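Long-range contacts in dipeptide Epimerase (Enterococcus faecalis V583, PDB 3JVA), which belongs to the mandelate racemase/muconate lactonizing enzyme family of the enolase superfamily and binds a magnesium ion in its barrel domain: residues L76-I81 and Y107-Q112; T131-G136 and D318-F323; F155-I160 and D183-L188. All coordinates share one frame; numbering follows the deposited sequence.

Contact 1 (L76-I81 and Y107-Q112); sequences LNPFNI and YDLMGQ
In the N-terminal capping domain of this enolase-superfamily protein, the turn that leads into helix 81-91 lies against helix 96-114, and Phe-79 and Met-110 make the centre of the contact. The Met-110 side chain runs across one face of the Phe-79 ring, the two chains running antiparallel in passing. Its CG sits 3.7 Å from the centroid of the Phe-79 ring and 24° off the ring normal, a CH-pi contact displaced toward the rim. The sulfur follows obliquely, with Met-110 SD 4.5 Å from the same centroid, a Met-aromatic contact. A bend at chi3 (-135°) carries the methyl onward, away from the ring: Met-110 CE lies 3.4 Å from Pro-78 O and 3.8 Å from Ile-81 CB, while also covering, from within the same helix, the centre of one face of the Tyr-107 ring. Ile-81 lies nearly perpendicular to Tyr-107, its CD1 3.9 Å from Tyr-107 CE1. At the other flank Pro-78 CG meets Leu-109 CD1 at 3.7 Å. The turn has its own polar frame: Asn-77 OD1 takes the N-H of Phe-79 at 2.9 Å in an Asx turn, a type I beta turn spans Asn-77 to Asn-80, and Asn-80 N-caps the helix that follows through Lys-83 N. Met-1 packs on Pro-78 and Phe-79, and Leu-116 of the second subunit also reaches Phe-79; His-272 of the barrel domain touches both Ile-81 and Tyr-107. The chemistry is therefore divided: hydrogen bonds within the turn set its shape, whereas the grip on the helix is dispersive, made by aliphatic carbons, a sulfur and one face of the Phe-79 ring.

Contact 2 (T131-G136 and D318-F323); sequences TDITLG and DLDATF
Thr-134 N donates to Asp-320 OD2 at 2.8 Å, and Leu-319 N donates to Thr-131 OG1 at 2.9 Å, so a backbone N-H from each segment is taken by a side-chain oxygen of the other. The carboxylate of Asp-320 is met on its anti side, 25° out of plane. Thr-131 OG1 in turn donates to the carbonyl of its neighbour, Asp-132 O, and thereby serves both segments; with chi1 at 177° this hydroxyl stands opposite the backbone N and faces Leu-319. Two carboxylates come unusually near each other nearby: Asp-132 OD1 lies 2.5 Å from Asp-318 OD1, their planes turned 58° apart. Asp-132 OD2 has a firmer partner in the salt bridge to Arg-187, while Lys-159 makes a long, weak ion pair with Asp-318 OD2. Water 1 joins three side chains, hydrogen-bonded to Thr-134 OG1 at 3.0 Å, to Asp-318 OD2 and to Asp-320 OD1, the last at 2.8 Å. Beyond the polar centre, the edge of the Phe-323 ring receives Thr-131 CG2, 4.0 Å from Phe-323 CE2. Ile-133 CD1 approaches the same ring obliquely, 3.9 Å from Phe-323 CD2. The side chain of Asp-318 is about 6 Å from the magnesium ion, which is held by Asp-189, Glu-215 and Asp-240. Asp-132 also bonds through its backbone to Ala-317, at the end of strand 314-317, so strand 128-134 meets the loop that follows strand 314-317, where the first and last parallel strands of the barrel come together; Leu-319 leans on helix 298-310, and Ile-133 touches Leu-158 of strand 157-161 and Lys-150 of helix 140-152.

Contact 3 (F155-I160 and D183-L188); sequences FDTLKI and DIKLRL
The guanidinium group of Arg-187 carries the methyl of Thr-157 over the centre of one face, with CG2 of Thr-157 3.4 Å above its plane, while its NE forms a salt bridge to Glu-212 and its NH1 is anchored across to contact 2. These anchors probably fix the rotation of the flat group. The two residues stand on neighbouring parallel strands, 157-161 and 185-189, joined through helix 166-180 as a beta-alpha-beta unit of the TIM-type barrel. The axes of the short segments 157-160 and 185-188 approach to 4.7 Å, 23° apart in direction. Four backbone bonds link the edges: Lys-185 N to Asp-156 O, Leu-158 N to Lys-185 O, Arg-187 N to Leu-158 O (2.8 Å) and Ile-160 N to Arg-187 O. On the face with Thr-157, Lys-159, Lys-185 and Arg-187, Thr-157 OG1 donates to Asp-156 OD2 at 2.8 Å, from above the carboxylate plane. Lys-159 reaches along this face toward the barrel interior, where its NZ bonds to a glycerol. The opposite face is apolar and is covered by helices 140-152 and 166-180: Leu-158 CB lies 3.9 Å from Leu-186 CD2, and Leu-158 CG also meets Ile-184 CG2, from the loop before the strand, at 3.9 Å. Farther along, Ile-160 and Leu-188 run alongside each other in the same direction, in a notably tight pair, with Ile-160 CG1 only 3.4 Å from Leu-188 CD2.

Contacts 2 and 3 both reach one barrel sheet, where strands 128-134 and 157-161 are neighbours; their centres are 11 Å apart, and a probable hydrogen bond of 2.8 Å from Leu-135 N to Lys-159 O joins them directly. Contact 1 lies in the N-terminal domain, its centre 29 Å from that of contact 2 and 36 Å from that of contact 3, across the centre of the chain. All three are largely buried, although contact 3 has an exposed end at Asp-183 and Lys-185. Their chemistry differs with place: apolar side-chain packing in contact 1, carboxylates and water near the metal in contact 2, and regular strand pairing in contact 3.

Contact 1 (L76-I81 and Y107-Q112)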
loop_
_atom_site.group_PDB
_atom_site.type_symbol
_atom_site.label_atom_id
_atom_site.label_comp_id
_atom_site.label_asym_id
_atom_site.label_seq_id
_atom_site.Cartn_x
_atom_site.Cartn_y
_atom_site.Cartn_z
ATOM N N LEU B 76 30.056 33.794 18.091
ATOM C CA LEU B 76 28.883 33.031 18.516
ATOM C C LEU B 76 29.120 32.411 19.889
ATOM O O LEU B 76 30.261 32.245 20.318
ATOM C CB LEU B 76 28.570 31.915 17.512
ATOM C CG LEU B 76 28.240 32.336 16.077
ATOM C CD1 LEU B 76 27.955 31.100 15.232
ATOM C CD2 LEU B 76 27.041 33.262 16.077
ATOM N N ASN B 77 28.029 32.086 20.573
ATOM C CA ASN B 77 28.090 31.462 21.893
ATOM C C ASN B 77 28.150 29.955 21.658
ATOM O O ASN B 77 27.338 29.419 20.910
ATOM C CB ASN B 77 26.823 31.787 22.683
ATOM C CG ASN B 77 26.913 31.362 24.131
ATOM O OD1 ASN B 77 27.480 30.316 24.451
ATOM N ND2 ASN B 77 26.334 32.166 25.020
ATOM N N PRO B 78 29.112 29.255 22.282
ATOM C CA PRO B 78 29.208 27.801 22.092
ATOM C C PRO B 78 27.912 27.061 22.443
ATOM O O PRO B 78 27.631 25.996 21.897
ATOM C CB PRO B 78 30.369 27.414 23.006
ATOM C CG PRO B 78 31.271 28.611 22.898
ATOM C CD PRO B 78 30.282 29.759 23.025
ATOM N N PHE B 79 27.131 27.618 23.364
ATOM C CA PHE B 79 25.865 27.005 23.765
ATOM C C PHE B 79 24.824 27.085 22.658
ATOM O O PHE B 79 23.854 26.320 22.642
ATOM C CB PHE B 79 25.330 27.681 25.027
ATOM C CG PHE B 79 25.937 27.149 26.287
ATOM C CD1 PHE B 79 25.526 25.922 26.801
ATOM C CD2 PHE B 79 26.958 27.839 26.926
ATOM C CE1 PHE B 79 26.131 25.387 27.940
ATOM C CE2 PHE B 79 27.567 27.311 28.063
ATOM C CZ PHE B 79 27.150 26.082 28.566
ATOM N N ASN B 80 25.023 28.019 21.736
ATOM C CA ASN B 80 24.103 28.171 20.620
ATOM C C ASN B 80 24.487 27.121 19.583
ATOM O O ASN B 80 24.866 27.440 18.447
ATOM C CB ASN B 80 24.221 29.573 20.022
ATOM C CG ASN B 80 23.080 29.899 19.084
ATOM O OD1 ASN B 80 22.288 29.026 18.722
ATOM N ND2 ASN B 80 22.988 31.167 18.680
ATOM N N ILE B 81 24.391 25.857 19.988
ATOM C CA ILE B 81 24.744 24.746 19.110
ATOM C C ILE B 81 23.780 24.693 17.921
ATOM O O ILE B 81 24.123 24.201 16.841
ATOM C CB ILE B 81 24.731 23.408 19.906
ATOM C CG1 ILE B 81 25.319 22.279 19.056
ATOM C CG2 ILE B 81 23.317 23.064 20.347
ATOM C CD1 ILE B 81 26.800 22.453 18.730
ATOM N N TYR B 107 30.704 21.377 22.617
ATOM C CA TYR B 107 30.159 20.690 23.772
ATOM C C TYR B 107 31.200 20.657 24.892
ATOM O O TYR B 107 30.845 20.733 26.064
ATOM C CB TYR B 107 29.710 19.269 23.416
ATOM C CG TYR B 107 28.332 19.217 22.797
ATOM C CD1 TYR B 107 28.167 19.205 21.413
ATOM C CD2 TYR B 107 27.189 19.203 23.598
ATOM C CE1 TYR B 107 26.898 19.183 20.839
ATOM C CE2 TYR B 107 25.912 19.181 23.036
ATOM C CZ TYR B 107 25.776 19.172 21.656
ATOM O OH TYR B 107 24.520 19.140 21.095
ATOM N N ASP B 108 32.481 20.563 24.535
ATOM C CA ASP B 108 33.536 20.550 25.553
ATOM C C ASP B 108 33.470 21.895 26.278
ATOM O O ASP B 108 33.533 21.954 27.510
ATOM C CB ASP B 108 34.909 20.351 24.900
ATOM C CG ASP B 108 36.028 20.167 25.920
ATOM O OD1 ASP B 108 35.731 19.840 27.089
ATOM O OD2 ASP B 108 37.207 20.337 25.548
ATOM N N LEU B 109 33.315 22.970 25.503
ATOM C CA LEU B 109 33.217 24.318 26.064
ATOM C C LEU B 109 31.976 24.460 26.942
ATOM O O LEU B 109 32.016 25.132 27.971
ATOM C CB LEU B 109 33.197 25.374 24.946
ATOM C CG LEU B 109 34.561 25.742 24.341
ATOM C CD1 LEU B 109 34.372 26.625 23.110
ATOM C CD2 LEU B 109 35.407 26.468 25.399
ATOM N N MET B 110 30.868 23.843 26.538
ATOM C CA MET B 110 29.652 23.906 27.342
ATOM C C MET B 110 29.921 23.291 28.719
ATOM O O MET B 110 29.532 23.847 29.751
ATOM C CB MET B 110 28.510 23.142 26.661
ATOM C CG MET B 110 27.952 23.822 25.422
ATOM S SD MET B 110 26.483 22.958 24.820
ATOM C CE MET B 110 26.824 22.908 23.033
ATOM N N GLY B 111 30.582 22.139 28.731
ATOM C CA GLY B 111 30.885 21.486 29.995
ATOM C C GLY B 111 31.822 22.324 30.849
ATOM O O GLY B 111 31.637 22.448 32.063
ATOM N N GLN B 112 32.827 22.914 30.216
ATOM C CA GLN B 112 33.783 23.735 30.941
ATOM C C GLN B 112 33.123 24.963 31.563
ATOM O O GLN B 112 33.403 25.300 32.710
ATOM C CB GLN B 112 34.936 24.132 30.021
ATOM C CG GLN B 112 35.812 22.937 29.665
ATOM C CD GLN B 112 37.023 23.309 28.849
ATOM O OE1 GLN B 112 37.764 24.228 29.200
ATOM N NE2 GLN B 112 37.247 22.587 27.758
#

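Contact 2 (T131-G136 and D318-F323)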
loop_
_atom_site.group_PDB
_atom_site.type_symbol
_atom_site.label_atom_id
_atom_site.label_comp_id
_atom_site.label_asym_id
_atom_site.label_seq_id
_atom_site.Cartn_x
_atom_site.Cartn_y
_atom_site.Cartn_z
ATOM N N THR B 131 33.150 -0.924 26.641
ATOM C CA THR B 131 33.402 -1.035 25.217
ATOM C C THR B 131 33.931 -2.407 24.853
ATOM O O THR B 131 34.495 -3.115 25.693
ATOM C CB THR B 131 34.435 0.001 24.723
ATOM O OG1 THR B 131 34.680 -0.213 23.327
ATOM C CG2 THR B 131 35.756 -0.139 25.482
ATOM N N ASP B 132 33.720 -2.794 23.601
ATOM C CA ASP B 132 34.251 -4.058 23.122
ATOM C C ASP B 132 35.634 -3.677 22.616
ATOM O O ASP B 132 36.090 -2.545 22.810
ATOM C CB ASP B 132 33.420 -4.613 21.948
ATOM C CG ASP B 132 33.401 -3.679 20.731
ATOM O OD1 ASP B 132 34.402 -2.968 20.480
ATOM O OD2 ASP B 132 32.383 -3.674 20.006
ATOM N N ILE B 133 36.308 -4.619 21.979
ATOM C CA ILE B 133 37.602 -4.342 21.386
ATOM C C ILE B 133 37.645 -5.157 20.105
ATOM O O ILE B 133 37.217 -6.321 20.073
ATOM C CB ILE B 133 38.792 -4.713 22.315
ATOM C CG1 ILE B 133 40.100 -4.252 21.658
ATOM C CG2 ILE B 133 38.830 -6.210 22.572
ATOM C CD1 ILE B 133 41.302 -4.291 22.585
ATOM N N THR B 134 38.130 -4.529 19.041
ATOM C CA THR B 134 38.213 -5.173 17.739
ATOM C C THR B 134 39.506 -5.962 17.579
ATOM O O THR B 134 40.583 -5.475 17.898
ATOM C CB THR B 134 38.120 -4.120 16.606
ATOM O OG1 THR B 134 36.856 -3.448 16.679
ATOM C CG2 THR B 134 38.257 -4.781 15.237
ATOM N N LEU B 135 39.391 -7.193 17.097
ATOM C CA LEU B 135 40.565 -8.021 16.874
ATOM C C LEU B 135 40.961 -7.846 15.416
ATOM O O LEU B 135 40.133 -8.013 14.520
ATOM C CB LEU B 135 40.251 -9.497 17.146
ATOM C CG LEU B 135 39.793 -9.886 18.553
ATOM C CD1 LEU B 135 39.510 -11.382 18.583
ATOM C CD2 LEU B 135 40.857 -9.524 19.583
ATOM N N GLY B 136 42.221 -7.501 15.178
ATOM C CA GLY B 136 42.677 -7.314 13.814
ATOM C C GLY B 136 42.642 -8.614 13.035
ATOM O O GLY B 136 42.921 -9.678 13.585
ATOM N N ASP B 318 31.587 0.545 20.698
ATOM C CA ASP B 318 32.745 -0.003 20.005
ATOM C C ASP B 318 33.684 1.195 19.912
ATOM O O ASP B 318 33.875 1.769 18.845
ATOM C CB ASP B 318 32.336 -0.502 18.612
ATOM C CG ASP B 318 33.513 -1.005 17.797
ATOM O OD1 ASP B 318 34.458 -1.559 18.394
ATOM O OD2 ASP B 318 33.489 -0.853 16.555
ATOM N N LEU B 319 34.248 1.569 21.057
ATOM C CA LEU B 319 35.134 2.732 21.154
ATOM C C LEU B 319 36.508 2.282 21.629
ATOM O O LEU B 319 36.900 2.542 22.763
ATOM C CB LEU B 319 34.533 3.733 22.144
ATOM C CG LEU B 319 33.098 4.171 21.835
ATOM C CD1 LEU B 319 32.544 4.975 23.001
ATOM C CD2 LEU B 319 33.071 4.990 20.544
ATOM N N ASP B 320 37.239 1.631 20.732
ATOM C CA ASP B 320 38.550 1.073 21.045
ATOM C C ASP B 320 39.741 1.727 20.352
ATOM O O ASP B 320 40.858 1.225 20.445
ATOM C CB ASP B 320 38.532 -0.416 20.689
ATOM C CG ASP B 320 38.268 -0.658 19.209
ATOM O OD1 ASP B 320 37.819 0.281 18.506
ATOM O OD2 ASP B 320 38.497 -1.792 18.744
ATOM N N ALA B 321 39.519 2.845 19.669
ATOM C CA ALA B 321 40.612 3.496 18.951
ATOM C C ALA B 321 41.840 3.852 19.794
ATOM O O ALA B 321 42.968 3.709 19.323
ATOM C CB ALA B 321 40.096 4.740 18.229
ATOM N N THR B 322 41.647 4.308 21.031
ATOM C CA THR B 322 42.809 4.679 21.837
ATOM C C THR B 322 43.708 3.497 22.165
ATOM O O THR B 322 44.908 3.673 22.395
ATOM C CB THR B 322 42.424 5.381 23.168
ATOM O OG1 THR B 322 41.760 4.458 24.041
ATOM C CG2 THR B 322 41.514 6.576 22.900
ATOM N N PHE B 323 43.138 2.294 22.171
ATOM C CA PHE B 323 43.911 1.094 22.490
ATOM C C PHE B 323 44.933 0.734 21.419
ATOM O O PHE B 323 45.873 -0.017 21.684
ATOM C CB PHE B 323 42.986 -0.111 22.704
ATOM C CG PHE B 323 41.842 0.148 23.641
ATOM C CD1 PHE B 323 41.951 1.076 24.669
ATOM C CD2 PHE B 323 40.656 -0.567 23.508
ATOM C CE1 PHE B 323 40.893 1.291 25.552
ATOM C CE2 PHE B 323 39.593 -0.362 24.385
ATOM C CZ PHE B 323 39.711 0.566 25.406
HETATM O O HOH W 1 36.492 -0.555 16.196
#

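Contact 3 (F155-I160 and D183-L188)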
loop_
_atom_site.group_PDB
_atom_site.type_symbol
_atom_site.label_atom_id
_atom_site.label_comp_id
_atom_site.label_asym_id
_atom_site.label_seq_id
_atom_site.Cartn_x
_atom_site.Cartn_y
_atom_site.Cartn_z
ATOM N N PHE B 155 37.864 -7.759 28.846
ATOM C CA PHE B 155 36.875 -7.575 27.787
ATOM C C PHE B 155 35.897 -8.745 27.735
ATOM O O PHE B 155 36.297 -9.904 27.831
ATOM C CB PHE B 155 37.583 -7.412 26.441
ATOM C CG PHE B 155 38.263 -6.083 26.285
ATOM C CD1 PHE B 155 37.529 -4.952 25.943
ATOM C CD2 PHE B 155 39.622 -5.948 26.541
ATOM C CE1 PHE B 155 38.138 -3.701 25.863
ATOM C CE2 PHE B 155 40.243 -4.701 26.466
ATOM C CZ PHE B 155 39.497 -3.575 26.126
ATOM N N ASP B 156 34.614 -8.436 27.593
ATOM C CA ASP B 156 33.586 -9.468 27.525
ATOM C C ASP B 156 32.939 -9.488 26.142
ATOM O O ASP B 156 32.050 -10.296 25.873
ATOM C CB ASP B 156 32.522 -9.225 28.601
ATOM C CG ASP B 156 31.775 -7.912 28.409
ATOM O OD1 ASP B 156 30.997 -7.533 29.313
ATOM O OD2 ASP B 156 31.958 -7.264 27.357
ATOM N N THR B 157 33.399 -8.599 25.265
ATOM C CA THR B 157 32.864 -8.509 23.910
ATOM C C THR B 157 33.980 -8.252 22.904
ATOM O O THR B 157 34.759 -7.303 23.041
ATOM C CB THR B 157 31.815 -7.381 23.807
ATOM O OG1 THR B 157 30.811 -7.571 24.814
ATOM C CG2 THR B 157 31.149 -7.385 22.432
ATOM N N LEU B 158 34.060 -9.114 21.898
ATOM C CA LEU B 158 35.073 -8.999 20.862
ATOM C C LEU B 158 34.391 -8.739 19.527
ATOM O O LEU B 158 33.315 -9.270 19.254
ATOM C CB LEU B 158 35.891 -10.288 20.770
ATOM C CG LEU B 158 36.515 -10.768 22.080
ATOM C CD1 LEU B 158 37.138 -12.146 21.869
ATOM C CD2 LEU B 158 37.554 -9.763 22.559
ATOM N N LYS B 159 35.027 -7.921 18.702
ATOM C CA LYS B 159 34.490 -7.578 17.395
ATOM C C LYS B 159 35.477 -7.966 16.310
ATOM O O LYS B 159 36.675 -7.714 16.439
ATOM C CB LYS B 159 34.216 -6.075 17.327
ATOM C CG LYS B 159 33.854 -5.563 15.941
ATOM C CD LYS B 159 33.385 -4.117 16.011
ATOM C CE LYS B 159 33.275 -3.496 14.627
ATOM N NZ LYS B 159 34.626 -3.334 14.027
ATOM N N ILE B 160 34.975 -8.591 15.249
ATOM C CA ILE B 160 35.831 -8.988 14.138
ATOM C C ILE B 160 35.141 -8.763 12.802
ATOM O O ILE B 160 33.919 -8.878 12.685
ATOM C CB ILE B 160 36.261 -10.480 14.205
ATOM C CG1 ILE B 160 35.079 -11.387 13.882
ATOM C CG2 ILE B 160 36.825 -10.802 15.580
ATOM C CD1 ILE B 160 35.474 -12.831 13.621
ATOM N N ASP B 183 30.768 -17.464 26.934
ATOM C CA ASP B 183 30.327 -16.339 27.753
ATOM C C ASP B 183 30.830 -15.009 27.206
ATOM O O ASP B 183 30.518 -13.951 27.752
ATOM C CB ASP B 183 30.791 -16.501 29.202
ATOM C CG ASP B 183 30.041 -17.597 29.927
ATOM O OD1 ASP B 183 28.793 -17.600 29.854
ATOM O OD2 ASP B 183 30.693 -18.445 30.571
ATOM N N ILE B 184 31.609 -15.065 26.131
ATOM C CA ILE B 184 32.142 -13.853 25.517
ATOM C C ILE B 184 31.295 -13.527 24.289
ATOM O O ILE B 184 31.029 -14.397 23.457
ATOM C CB ILE B 184 33.620 -14.041 25.080
ATOM C CG1 ILE B 184 34.492 -14.367 26.297
ATOM C CG2 ILE B 184 34.134 -12.777 24.393
ATOM C CD1 ILE B 184 34.491 -13.297 27.375
ATOM N N LYS B 185 30.859 -12.276 24.184
ATOM C CA LYS B 185 30.044 -11.868 23.049
ATOM C C LYS B 185 30.903 -11.599 21.828
ATOM O O LYS B 185 31.989 -11.019 21.928
ATOM C CB LYS B 185 29.219 -10.626 23.409
ATOM C CG LYS B 185 28.072 -10.930 24.367
ATOM C CD LYS B 185 27.335 -9.671 24.808
ATOM C CE LYS B 185 28.221 -8.780 25.665
ATOM N NZ LYS B 185 27.472 -7.614 26.216
ATOM N N LEU B 186 30.418 -12.039 20.674
ATOM C CA LEU B 186 31.140 -11.849 19.425
ATOM C C LEU B 186 30.307 -11.026 18.459
ATOM O O LEU B 186 29.214 -11.436 18.070
ATOM C CB LEU B 186 31.473 -13.202 18.785
ATOM C CG LEU B 186 32.476 -14.094 19.518
ATOM C CD1 LEU B 186 32.612 -15.420 18.780
ATOM C CD2 LEU B 186 33.827 -13.392 19.592
ATOM N N ARG B 187 30.822 -9.853 18.098
ATOM C CA ARG B 187 30.151 -8.956 17.156
ATOM C C ARG B 187 30.884 -9.018 15.833
ATOM O O ARG B 187 32.103 -8.845 15.789
ATOM C CB ARG B 187 30.200 -7.509 17.650
ATOM C CG ARG B 187 29.401 -7.266 18.880
ATOM C CD ARG B 187 29.539 -5.840 19.380
ATOM N NE ARG B 187 28.742 -5.680 20.588
ATOM C CZ ARG B 187 28.953 -4.759 21.514
ATOM N NH1 ARG B 187 29.949 -3.892 21.383
ATOM N NH2 ARG B 187 28.173 -4.720 22.583
ATOM N N LEU B 188 30.147 -9.237 14.751
ATOM C CA LEU B 188 30.770 -9.306 13.443
ATOM C C LEU B 188 30.391 -8.089 12.615
ATOM O O LEU B 188 29.287 -7.567 12.741
ATOM C CB LEU B 188 30.315 -10.567 12.705
ATOM C CG LEU B 188 30.388 -11.873 13.499
ATOM C CD1 LEU B 188 30.060 -13.030 12.573
ATOM C CD2 LEU B 188 31.777 -12.038 14.115
#